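Local atomic coordinates of SAM-dependent methyltransferase (Streptococcus pneumoniae, PDB entry 3KR9), a protein that probably transfers a methyl group from S-adenosylmethionine to N1 of adenine 22 in tRNA, using a class I Rossmann-like methyltransferase fold. Residues 10-15 with 152-157; 69-74 with 81-86; 167-172 with 215-220. One frame throughout, in Å; residues are numbered along the deposited sequence.

Contact 1 (10-15 with 152-157); sequences ASFVSQ and ILVVEA
F12 lays its ring over the branched end of V154, and this CH-pi contact carries most of the join. The methyl CG2 of V154 stands 3.4 Å from the centroid of the F12 ring. It lies 9° off the ring normal, so it sits over the middle of the face. Its nearest ring atoms are CG and CD1 of F12, both at 3.5 Å. The torsions explain which methyl does this. CG1 of V154 is anti to the backbone N (chi1 -171°), which leaves CG2 anti to the carbonyl carbon and turned to the ring. The opposite face of F12 is met near its rim by OG of S11, its own neighbour in the chain.

A second apolar touch is looser. CG2 of I152 comes obliquely to CD2 of F12 at 4.2 Å. I152 and V154 are two apart on the strand, so both side chains start toward the loop; L153 between them points away.

The sheet is that of the class I methyltransferase fold, with strand 148-157 running antiparallel to its neighbours 114-119 and 135-145. The loop that follows helix 4-10 packs against one face of it through F12 and leads into strand 17-22. F12 also touches I116 and S141 on the two flanking strands.

No hydrogen bond joins the two segments directly. The loop holds its own shape: a type I turn from A10 to V13 is closed by V13 N to A10 O at 3.0 Å. R114, on strand 114-119, bridges the two segments: it donates to the carbonyl O of F12 and forms a salt bridge with E156.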
loop_
_atom_site.group_PDB
_atom_site.type_symbol
_atom_site.label_atom_id
_atom_site.label_comp_id
_atom_site.label_asym_id
_atom_site.label_seq_id
_atom_site.Cartn_x
_atom_site.Cartn_y
_atom_site.Cartn_z
ATOM N N ALA A 10 -8.756 -5.729 -0.099
ATOM C CA ALA A 10 -9.345 -7.062 0.043
ATOM C C ALA A 10 -9.506 -7.769 -1.275
ATOM O O ALA A 10 -9.500 -9.004 -1.320
ATOM C CB ALA A 10 -10.763 -6.927 0.628
ATOM N N SER A 11 -9.775 -6.999 -2.319
ATOM C CA SER A 11 -10.211 -7.673 -3.564
ATOM C C SER A 11 -9.009 -8.314 -4.259
ATOM O O SER A 11 -9.176 -9.165 -5.171
ATOM C CB SER A 11 -10.879 -6.711 -4.496
ATOM O OG SER A 11 -9.957 -5.740 -4.953
ATOM N N PHE A 12 -7.807 -7.918 -3.827
ATOM C CA PHE A 12 -6.623 -8.529 -4.345
ATOM C C PHE A 12 -6.167 -9.702 -3.518
ATOM O O PHE A 12 -5.235 -10.392 -3.917
ATOM C CB PHE A 12 -5.518 -7.519 -4.539
ATOM C CG PHE A 12 -5.790 -6.505 -5.627
ATOM C CD1 PHE A 12 -5.717 -6.870 -6.984
ATOM C CD2 PHE A 12 -6.084 -5.180 -5.294
ATOM C CE1 PHE A 12 -5.926 -5.926 -7.978
ATOM C CE2 PHE A 12 -6.290 -4.228 -6.279
ATOM C CZ PHE A 12 -6.210 -4.600 -7.623
ATOM N N VAL A 13 -6.863 -10.008 -2.428
ATOM C CA VAL A 13 -6.404 -11.124 -1.592
ATOM C C VAL A 13 -6.875 -12.431 -2.128
ATOM O O VAL A 13 -8.073 -12.718 -2.063
ATOM C CB VAL A 13 -6.830 -10.986 -0.102
ATOM C CG1 VAL A 13 -6.348 -12.199 0.742
ATOM C CG2 VAL A 13 -6.315 -9.686 0.435
ATOM N N SER A 14 -5.917 -13.228 -2.615
ATOM C CA SER A 14 -6.231 -14.419 -3.397
ATOM C C SER A 14 -7.037 -15.391 -2.567
ATOM O O SER A 14 -6.763 -15.608 -1.353
ATOM C CB SER A 14 -4.941 -15.096 -3.939
ATOM O OG SER A 14 -4.205 -14.115 -4.644
ATOM N N GLN A 15 -8.024 -15.963 -3.248
ATOM C CA GLN A 15 -8.973 -16.915 -2.681
ATOM C C GLN A 15 -8.186 -18.038 -2.096
ATOM O O GLN A 15 -7.256 -18.526 -2.734
ATOM C CB GLN A 15 -9.917 -17.463 -3.805
ATOM C CG GLN A 15 -10.827 -18.593 -3.321
ATOM C CD GLN A 15 -11.905 -18.080 -2.394
ATOM O OE1 GLN A 15 -12.455 -17.012 -2.628
ATOM N NE2 GLN A 15 -12.191 -18.820 -1.318
ATOM N N ILE A 152 -3.129 1.787 -4.233
ATOM C CA ILE A 152 -2.898 0.387 -3.803
ATOM C C ILE A 152 -1.961 -0.288 -4.853
ATOM O O ILE A 152 -2.270 -0.285 -6.059
ATOM C CB ILE A 152 -4.251 -0.411 -3.747
ATOM C CG1 ILE A 152 -5.198 0.193 -2.682
ATOM C CG2 ILE A 152 -4.020 -1.937 -3.538
ATOM C CD1 ILE A 152 -6.629 -0.285 -2.832
ATOM N N LEU A 153 -0.833 -0.870 -4.403
ATOM C CA LEU A 153 0.106 -1.520 -5.284
ATOM C C LEU A 153 0.083 -3.006 -4.993
ATOM O O LEU A 153 0.187 -3.410 -3.822
ATOM C CB LEU A 153 1.524 -1.023 -5.031
ATOM C CG LEU A 153 1.935 0.334 -5.573
ATOM C CD1 LEU A 153 0.887 1.429 -5.329
ATOM C CD2 LEU A 153 3.314 0.697 -4.925
ATOM N N VAL A 154 -0.056 -3.816 -6.050
ATOM C CA VAL A 154 -0.032 -5.278 -5.884
ATOM C C VAL A 154 1.291 -5.770 -6.474
ATOM O O VAL A 154 1.662 -5.364 -7.553
ATOM C CB VAL A 154 -1.175 -5.989 -6.644
ATOM C CG1 VAL A 154 -1.214 -7.498 -6.235
ATOM C CG2 VAL A 154 -2.587 -5.312 -6.398
ATOM N N VAL A 155 1.986 -6.666 -5.788
ATOM C CA VAL A 155 3.376 -6.894 -6.075
ATOM C C VAL A 155 3.610 -8.355 -5.946
ATOM O O VAL A 155 3.024 -9.022 -5.054
ATOM C CB VAL A 155 4.271 -6.167 -5.003
ATOM C CG1 VAL A 155 5.751 -6.487 -5.240
ATOM C CG2 VAL A 155 3.974 -4.642 -5.012
ATOM N N GLU A 156 4.433 -8.891 -6.844
ATOM C CA GLU A 156 4.833 -10.282 -6.709
ATOM C C GLU A 156 6.319 -10.320 -7.060
ATOM O O GLU A 156 6.841 -9.328 -7.540
ATOM C CB GLU A 156 3.981 -11.159 -7.658
ATOM C CG GLU A 156 2.482 -10.980 -7.329
ATOM C CD GLU A 156 1.541 -11.816 -8.204
ATOM O OE1 GLU A 156 1.931 -12.212 -9.318
ATOM O OE2 GLU A 156 0.413 -12.091 -7.758
ATOM N N ALA A 157 6.981 -11.427 -6.791
ATOM C CA ALA A 157 8.434 -11.558 -7.014
ATOM C C ALA A 157 8.725 -11.466 -8.483
ATOM O O ALA A 157 8.028 -12.115 -9.276
ATOM C CB ALA A 157 8.925 -12.954 -6.462
#

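Contact 2 (69-74 with 81-86); sequences QVRLAN and ETDQVS
R71 and D83 form a two-pronged salt bridge, and they account for nearly all the surface buried here. The guanidinium meets the carboxylate end-on, with one nitrogen to each oxygen. NH1 of R71 donates to OD2 of D83 at 2.9 Å. This bond is almost straight, at 174°. NH2 of R71 donates to OD1 of D83, also at 2.9 Å, with a little more bend.

The two side chains approach from opposite directions. Both oxygens lie close to the guanidinium plane. The carboxylate is not in line with it: its plane is turned 52° from that of the guanidinium, and both nitrogens meet its oxygens from well out of the carboxylate plane. The pair is therefore twisted, not coplanar. R71 spans the gap because its chain is extended from CG to NE.

Each partner is gripped more than once. NH2 of R71 also donates to OE1 of Q69, two residues back on the strand, at 3.0 Å. That bond is bent, and the donor stands above the amide plane. NE2 of Q69 then gives a hydrogen bond to a water at 2.9 Å, and this water donates to OD1 of D83. Outside the segments, NH1 of R71 reaches the carbonyl O of A78, and OD2 of D83 accepts from the backbone N of E80. These bonds should limit rotation of both charged groups.

The contact lies at the protein surface. D83 belongs to a short 3-10 segment, 81-83, in the connection between strands 68-72 and 87-93. The salt bridge pins that connection back onto strand 68-72, an edge strand of the Rossmann-like methyltransferase sheet.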
loop_
_atom_site.group_PDB
_atom_site.type_symbol
_atom_site.label_atom_id
_atom_site.label_comp_id
_atom_site.label_asym_id
_atom_site.label_seq_id
_atom_site.Cartn_x
_atom_site.Cartn_y
_atom_site.Cartn_z
ATOM N N GLN A 69 -4.833 -15.556 14.311
ATOM C CA GLN A 69 -3.886 -15.272 15.399
ATOM C C GLN A 69 -3.563 -13.816 15.398
ATOM O O GLN A 69 -3.425 -13.186 14.307
ATOM C CB GLN A 69 -2.584 -16.068 15.237
ATOM C CG GLN A 69 -2.769 -17.582 15.361
ATOM C CD GLN A 69 -1.542 -18.302 14.859
ATOM O OE1 GLN A 69 -0.536 -18.434 15.584
ATOM N NE2 GLN A 69 -1.574 -18.685 13.599
ATOM N N VAL A 70 -3.416 -13.270 16.610
ATOM C CA VAL A 70 -3.045 -11.872 16.799
ATOM C C VAL A 70 -1.698 -11.877 17.533
ATOM O O VAL A 70 -1.541 -12.559 18.560
ATOM C CB VAL A 70 -4.068 -11.065 17.632
ATOM C CG1 VAL A 70 -3.692 -9.532 17.615
ATOM C CG2 VAL A 70 -5.491 -11.305 17.110
ATOM N N ARG A 71 -0.721 -11.187 16.964
ATOM C CA ARG A 71 0.619 -11.229 17.512
ATOM C C ARG A 71 1.134 -9.824 17.724
ATOM O O ARG A 71 0.880 -8.918 16.875
ATOM C CB ARG A 71 1.532 -12.003 16.554
ATOM C CG ARG A 71 1.179 -13.466 16.423
ATOM C CD ARG A 71 2.036 -14.133 15.355
ATOM N NE ARG A 71 1.803 -15.577 15.306
ATOM C CZ ARG A 71 2.327 -16.365 14.369
ATOM N NH1 ARG A 71 3.131 -15.835 13.455
ATOM N NH2 ARG A 71 2.089 -17.676 14.359
ATOM N N LEU A 72 1.835 -9.640 18.863
ATOM C CA LEU A 72 2.396 -8.387 19.242
ATOM C C LEU A 72 3.846 -8.394 18.736
ATOM O O LEU A 72 4.646 -9.146 19.261
ATOM C CB LEU A 72 2.417 -8.328 20.793
ATOM C CG LEU A 72 3.107 -7.085 21.291
ATOM C CD1 LEU A 72 2.237 -5.853 20.875
ATOM C CD2 LEU A 72 3.327 -7.201 22.844
ATOM N N ALA A 73 4.157 -7.602 17.706
ATOM C CA ALA A 73 5.481 -7.655 17.058
ATOM C C ALA A 73 5.521 -6.586 16.012
ATOM O O ALA A 73 4.460 -6.143 15.501
ATOM C CB ALA A 73 5.755 -9.017 16.427
ATOM N N ASN A 74 6.719 -6.117 15.720
ATOM C CA ASN A 74 6.838 -5.031 14.757
ATOM C C ASN A 74 6.984 -5.548 13.325
ATOM O O ASN A 74 7.908 -6.321 13.019
ATOM C CB ASN A 74 8.043 -4.209 15.085
ATOM C CG ASN A 74 8.159 -2.997 14.203
ATOM O OD1 ASN A 74 7.195 -2.213 14.014
ATOM N ND2 ASN A 74 9.337 -2.805 13.673
ATOM N N GLU A 81 8.466 -18.583 8.468
ATOM C CA GLU A 81 8.277 -19.456 7.306
ATOM C C GLU A 81 7.248 -20.493 7.613
ATOM O O GLU A 81 6.471 -20.897 6.725
ATOM C CB GLU A 81 9.576 -20.184 6.903
ATOM C CG GLU A 81 10.688 -19.272 6.383
ATOM C CD GLU A 81 10.264 -18.541 5.127
ATOM O OE1 GLU A 81 9.504 -19.120 4.319
ATOM O OE2 GLU A 81 10.651 -17.377 4.955
ATOM N N THR A 82 7.255 -20.951 8.867
ATOM C CA THR A 82 6.399 -22.043 9.263
ATOM C C THR A 82 4.917 -21.635 9.192
ATOM O O THR A 82 4.036 -22.487 9.036
ATOM C CB THR A 82 6.739 -22.567 10.681
ATOM O OG1 THR A 82 5.923 -23.720 10.965
ATOM C CG2 THR A 82 6.445 -21.511 11.727
ATOM N N ASP A 83 4.632 -20.333 9.240
ATOM C CA ASP A 83 3.217 -19.901 9.141
ATOM C C ASP A 83 2.599 -20.114 7.737
ATOM O O ASP A 83 1.381 -20.135 7.616
ATOM C CB ASP A 83 3.035 -18.435 9.610
ATOM C CG ASP A 83 3.466 -18.224 11.048
ATOM O OD1 ASP A 83 2.972 -18.953 11.922
ATOM O OD2 ASP A 83 4.303 -17.330 11.307
ATOM N N GLN A 84 3.423 -20.288 6.678
ATOM C CA GLN A 84 2.874 -20.488 5.315
ATOM C C GLN A 84 2.032 -19.346 4.803
ATOM O O GLN A 84 1.077 -19.556 4.061
ATOM C CB GLN A 84 1.937 -21.687 5.292
ATOM C CG GLN A 84 2.474 -22.830 6.061
ATOM C CD GLN A 84 3.038 -23.861 5.170
ATOM O OE1 GLN A 84 4.124 -23.699 4.605
ATOM N NE2 GLN A 84 2.291 -24.949 5.005
ATOM N N VAL A 85 2.359 -18.132 5.218
ATOM C CA VAL A 85 1.660 -16.961 4.714
ATOM C C VAL A 85 1.833 -16.878 3.205
ATOM O O VAL A 85 2.947 -16.980 2.720
ATOM C CB VAL A 85 2.209 -15.731 5.454
ATOM C CG1 VAL A 85 1.866 -14.385 4.741
ATOM C CG2 VAL A 85 1.687 -15.760 6.881
ATOM N N SER A 86 0.754 -16.677 2.449
ATOM C CA SER A 86 0.879 -16.555 0.985
ATOM C C SER A 86 0.622 -15.120 0.526
ATOM O O SER A 86 0.998 -14.742 -0.589
ATOM C CB SER A 86 -0.086 -17.524 0.252
ATOM O OG SER A 86 -1.448 -17.296 0.671
HETATM O O HOH W 1 0.281 -20.108 11.933
#

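Contact 3 (167-172 with 215-220); sequences VRFGPF and QAIKEV
F169 pushes its ring against one side of helix 204-221, where A216, I217 and V220 receive it. Its CG is anti to the carbonyl carbon and beside the backbone N (chi1 -61°). This sends the ring out from the end of helix 164-169 toward the second helix. The first helix ends after F169, at G170 with positive phi.

V220 covers one face. Its methyl CG1 is 3.6 Å from the centroid of the F169 ring and 5° off the normal, so this is a CH-pi contact over the ring centre. The valine takes an uncommon torsion to do it: CG1 lies between the backbone N and the carbonyl carbon (chi1 77°). CG2 is then anti to the backbone N. It rests at the root of the ring, 3.8 Å from CD2 of F169.

The far end of the ring meets the preceding helical turn. CZ of F169 is 3.9 Å from CG1 of I217, and these two side chains cross at about a right angle. CB of A216 also touches CZ of F169, at 4.0 Å. Carbonyl O of A216 lies obliquely to the ring, 3.7 Å from CE2 of F169, and accepts the helical bond from V220 N.

On the face opposite V220, CG of R168 sits over the ring centre at 3.6 Å. The ring is thus held between an aliphatic carbon of its own helix and a valine of the other. W185 of helix 179-198 adds an edge-to-face ring contact with F169, and it also touches I217.

No hydrogen bond or salt bridge crosses between the segments. Cohesion between them should therefore come mainly from dispersion and CH-pi contact, and rest on the fit of shapes more than on charge.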
loop_
_atom_site.group_PDB
_atom_site.type_symbol
_atom_site.label_atom_id
_atom_site.label_comp_id
_atom_site.label_asym_id
_atom_site.label_seq_id
_atom_site.Cartn_x
_atom_site.Cartn_y
_atom_site.Cartn_z
ATOM N N VAL A 167 7.494 5.456 -12.324
ATOM C CA VAL A 167 7.868 5.536 -10.915
ATOM C C VAL A 167 6.922 6.505 -10.189
ATOM O O VAL A 167 6.468 6.251 -9.090
ATOM C CB VAL A 167 9.368 5.952 -10.684
ATOM C CG1 VAL A 167 9.564 6.400 -9.268
ATOM C CG2 VAL A 167 10.342 4.768 -10.958
ATOM N N ARG A 168 6.606 7.615 -10.851
ATOM C CA ARG A 168 5.948 8.680 -10.177
ATOM C C ARG A 168 4.445 8.447 -10.241
ATOM O O ARG A 168 3.744 8.740 -9.294
ATOM C CB ARG A 168 6.310 9.990 -10.850
ATOM C CG ARG A 168 5.482 11.152 -10.368
ATOM C CD ARG A 168 5.689 11.452 -8.867
ATOM N NE ARG A 168 4.985 10.513 -7.968
ATOM C CZ ARG A 168 4.820 10.731 -6.670
ATOM N NH1 ARG A 168 5.298 11.839 -6.131
ATOM N NH2 ARG A 168 4.183 9.853 -5.910
ATOM N N PHE A 169 3.967 7.918 -11.359
ATOM C CA PHE A 169 2.522 7.826 -11.606
ATOM C C PHE A 169 1.929 6.441 -11.482
ATOM O O PHE A 169 0.723 6.321 -11.285
ATOM C CB PHE A 169 2.185 8.464 -12.960
ATOM C CG PHE A 169 2.558 9.922 -13.012
ATOM C CD1 PHE A 169 1.930 10.836 -12.155
ATOM C CD2 PHE A 169 3.582 10.370 -13.852
ATOM C CE1 PHE A 169 2.285 12.179 -12.165
ATOM C CE2 PHE A 169 3.951 11.723 -13.880
ATOM C CZ PHE A 169 3.308 12.631 -13.029
ATOM N N GLY A 170 2.786 5.422 -11.550
ATOM C CA GLY A 170 2.369 4.012 -11.510
ATOM C C GLY A 170 2.273 3.423 -12.918
ATOM O O GLY A 170 1.596 4.004 -13.768
ATOM N N PRO A 171 2.911 2.268 -13.165
ATOM C CA PRO A 171 2.874 1.684 -14.523
ATOM C C PRO A 171 1.478 1.282 -14.932
ATOM O O PRO A 171 1.185 1.303 -16.115
ATOM C CB PRO A 171 3.711 0.393 -14.405
ATOM C CG PRO A 171 3.755 0.114 -12.898
ATOM C CD PRO A 171 3.691 1.446 -12.220
ATOM N N PHE A 172 0.648 0.814 -13.997
ATOM C CA PHE A 172 -0.774 0.577 -14.330
ATOM C C PHE A 172 -1.637 1.838 -14.225
ATOM O O PHE A 172 -2.408 2.114 -15.146
ATOM C CB PHE A 172 -1.374 -0.610 -13.537
ATOM C CG PHE A 172 -0.621 -1.899 -13.749
ATOM C CD1 PHE A 172 -1.068 -2.841 -14.672
ATOM C CD2 PHE A 172 0.628 -2.087 -13.143
ATOM C CE1 PHE A 172 -0.354 -4.030 -14.905
ATOM C CE2 PHE A 172 1.341 -3.240 -13.366
ATOM C CZ PHE A 172 0.854 -4.218 -14.257
ATOM N N GLN A 215 5.034 19.763 -15.693
ATOM C CA GLN A 215 5.017 19.174 -17.048
ATOM C C GLN A 215 4.781 17.685 -16.990
ATOM O O GLN A 215 4.051 17.130 -17.819
ATOM C CB GLN A 215 6.345 19.420 -17.763
ATOM C CG GLN A 215 6.527 20.851 -18.196
ATOM C CD GLN A 215 5.479 21.258 -19.208
ATOM O OE1 GLN A 215 4.463 21.852 -18.853
ATOM N NE2 GLN A 215 5.701 20.900 -20.476
ATOM N N ALA A 216 5.439 17.028 -16.037
ATOM C CA ALA A 216 5.311 15.569 -15.904
ATOM C C ALA A 216 3.851 15.251 -15.775
ATOM O O ALA A 216 3.346 14.350 -16.436
ATOM C CB ALA A 216 6.066 15.051 -14.678
ATOM N N ILE A 217 3.159 16.012 -14.921
ATOM C CA ILE A 217 1.734 15.795 -14.717
ATOM C C ILE A 217 0.943 16.049 -16.005
ATOM O O ILE A 217 0.131 15.223 -16.402
ATOM C CB ILE A 217 1.189 16.635 -13.525
ATOM C CG1 ILE A 217 1.787 16.131 -12.197
ATOM C CG2 ILE A 217 -0.336 16.595 -13.458
ATOM C CD1 ILE A 217 1.660 17.121 -11.023
ATOM N N LYS A 218 1.183 17.204 -16.642
ATOM C CA LYS A 218 0.545 17.556 -17.925
ATOM C C LYS A 218 0.711 16.458 -18.959
ATOM O O LYS A 218 -0.256 16.039 -19.607
ATOM C CB LYS A 218 1.115 18.873 -18.491
ATOM C CG LYS A 218 0.771 20.125 -17.690
ATOM C CD LYS A 218 1.012 21.418 -18.529
ATOM C CE LYS A 218 1.319 22.654 -17.658
ATOM N NZ LYS A 218 0.204 23.067 -16.730
ATOM N N GLU A 219 1.939 15.981 -19.117
ATOM C CA GLU A 219 2.203 14.878 -20.021
ATOM C C GLU A 219 1.370 13.628 -19.693
ATOM O O GLU A 219 0.691 13.085 -20.578
ATOM C CB GLU A 219 3.708 14.575 -20.045
ATOM C CG GLU A 219 4.517 15.832 -20.421
ATOM C CD GLU A 219 6.023 15.672 -20.308
ATOM O OE1 GLU A 219 6.482 14.832 -19.512
ATOM O OE2 GLU A 219 6.757 16.404 -21.019
ATOM N N VAL A 220 1.396 13.177 -18.423
ATOM C CA VAL A 220 0.703 11.931 -18.058
ATOM C C VAL A 220 -0.831 12.063 -18.155
ATOM O O VAL A 220 -1.534 11.077 -18.369
ATOM C CB VAL A 220 1.159 11.397 -16.668
ATOM C CG1 VAL A 220 0.504 12.224 -15.478
ATOM C CG2 VAL A 220 0.951 9.857 -16.551
#

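How the contacts relate
Contacts 1 and 2 both reach the methyltransferase sheet, with centres 18 Å apart. Contact 2 lies at its 68-72 edge, within the span of chain that contact 1 brings together. Contact 1 packs a loop on strand 148-157, one strand in from the other edge. Contact 3 follows later in the chain and joins helices beyond the sheet. Its centre is 22 Å from that of contact 1, although their nearest atoms are about 6 Å apart. Contacts 2 and 3 lie on opposite sides of the chain's centre, 36 Å apart between centres. Contacts 1 and 3 are apolar; contact 2 is ionic. None of the three includes a cofactor or substrate atom, so their relation to the active site is not defined here.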